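F420-dependent alcohol dehydrogenase (Methanoculleus thermophilus, PDB 1RHC) probably oxidises secondary alcohols to ketones, passing the hydride to the deazaflavin coenzyme F420 held in a barrel of the bacterial luciferase family. Local coordinates at residues K322-I325 against P326-D330. Numbering follows the deposited sequence.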
# COMPACT_ATOMS: atom_id res chain seq x y z
N LYS A 322 -28.06 13.07 -6.93
CA LYS A 322 -28.17 14.50 -7.16
C LYS A 322 -29.51 14.95 -6.52
O LYS A 322 -29.67 16.09 -6.09
CB LYS A 322 -28.20 14.81 -8.66
CG LYS A 322 -26.86 14.60 -9.38
CD LYS A 322 -26.96 14.91 -10.89
CE LYS A 322 -27.12 16.40 -11.15
NZ LYS A 322 -25.84 17.16 -11.03
N GLU A 323 -30.48 14.04 -6.48
CA GLU A 323 -31.79 14.34 -5.90
C GLU A 323 -31.83 14.03 -4.39
O GLU A 323 -32.57 14.67 -3.63
CB GLU A 323 -32.87 13.50 -6.58
CG GLU A 323 -33.05 13.81 -8.09
CD GLU A 323 -33.63 15.19 -8.34
OE1 GLU A 323 -33.67 15.63 -9.51
OE2 GLU A 323 -34.07 15.85 -7.38
N VAL A 324 -31.03 13.06 -3.96
CA VAL A 324 -31.05 12.63 -2.55
C VAL A 324 -30.25 13.51 -1.60
O VAL A 324 -30.74 13.91 -0.54
CB VAL A 324 -30.53 11.16 -2.43
CG1 VAL A 324 -30.50 10.73 -0.96
CG2 VAL A 324 -31.45 10.22 -3.18
N ILE A 325 -29.02 13.82 -1.98
CA ILE A 325 -28.13 14.57 -1.12
C ILE A 325 -28.65 15.90 -0.54
O ILE A 325 -28.62 16.10 0.68
CB ILE A 325 -26.77 14.71 -1.84
CG1 ILE A 325 -26.08 13.34 -1.89
CG2 ILE A 325 -25.87 15.58 -1.09
CD1 ILE A 325 -24.74 13.34 -2.66
N PRO A 326 -29.15 16.80 -1.38
CA PRO A 326 -29.67 18.07 -0.86
C PRO A 326 -30.82 17.90 0.16
O PRO A 326 -30.99 18.72 1.05
CB PRO A 326 -30.13 18.81 -2.12
CG PRO A 326 -29.30 18.20 -3.21
CD PRO A 326 -29.27 16.74 -2.85
N ALA A 327 -31.58 16.82 0.05
CA ALA A 327 -32.71 16.58 0.95
C ALA A 327 -32.31 16.02 2.32
O ALA A 327 -33.02 16.20 3.30
CB ALA A 327 -33.70 15.64 0.29
N VAL A 328 -31.19 15.32 2.38
CA VAL A 328 -30.76 14.75 3.65
C VAL A 328 -29.72 15.65 4.33
O VAL A 328 -29.29 15.38 5.44
CB VAL A 328 -30.25 13.30 3.49
CG1 VAL A 328 -31.39 12.41 3.02
CG2 VAL A 328 -29.13 13.24 2.53
N ARG A 329 -29.33 16.70 3.60
CA ARG A 329 -28.45 17.80 4.06
C ARG A 329 -26.96 18.08 3.73
O ARG A 329 -26.39 18.88 4.47
CB ARG A 329 -28.56 17.94 5.57
CG ARG A 329 -29.93 18.32 6.07
CD ARG A 329 -29.82 18.61 7.54
NE ARG A 329 -28.76 17.80 8.14
CZ ARG A 329 -28.34 17.93 9.39
NH1 ARG A 329 -28.89 18.84 10.18
NH2 ARG A 329 -27.37 17.16 9.85
N ASP A 330 -26.32 17.51 2.70
CA ASP A 330 -24.91 17.89 2.49
C ASP A 330 -24.30 17.56 1.13
O ASP A 330 -25.03 17.01 0.32
CB ASP A 330 -24.02 17.28 3.57
CG ASP A 330 -22.93 18.24 4.05
OD1 ASP A 330 -22.15 18.73 3.21
OD2 ASP A 330 -22.87 18.51 5.28
OXT ASP A 330 -23.10 17.84 0.88
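Val-324 and Val-328 sit one turn apart near the end of the C-terminal helix, joined by the backbone bond from Val-328 N to Val-324 O at 3.3 Å, while their CG1 methyls meet more loosely at 4.4 Å. Val-328 turns CG2 back over the chain, with chi1 at -64° setting this methyl between its own backbone N and carbonyl carbon; it rests 3.4 Å from Ile-325 O. Two short, branched valines suit this inward side, filling it with methyls and little flexible chain.

The closest apolar approach, largely imposed by the covalent chain, is at the Ile-325 to Pro-326 peptide, where ring closure onto Pro-326 N brings CD to 3.4 Å from Ile-325 CB. Having no N-H, proline cannot close the helical bond to Lys-322 O; its CD instead lies 3.3 Å from that oxygen, and the helix kinks here. Ala-327, whose small CB rests 3.5 Å from Val-324 O, gives that oxygen a weak bond from its N (3.1 Å). The last turn then gathers on Ile-325 O, which takes Val-328 N at 3.2 Å from above the carbonyl plane, and weaker bonds from Arg-329 N and Asp-330 N. Arg-329, the first residue beyond the helix, has positive phi (105°).

The solvent-facing residues and the chain end are looser: the exposed Lys-322 and Glu-323 start out away from the following turn, and Arg-329 and Asp-330 are poorly ordered, although Arg-329 NH2 bonds to Thr-3. In this TIM-barrel-type fold, Glu-323, Val-324, the compact Ala-327 and Val-328 touch helix 287-300, Val-328 also reaches strand 4-8 at Ile-5, and Ile-325 touches Phe-31, so the final helix packs on the barrel's outside.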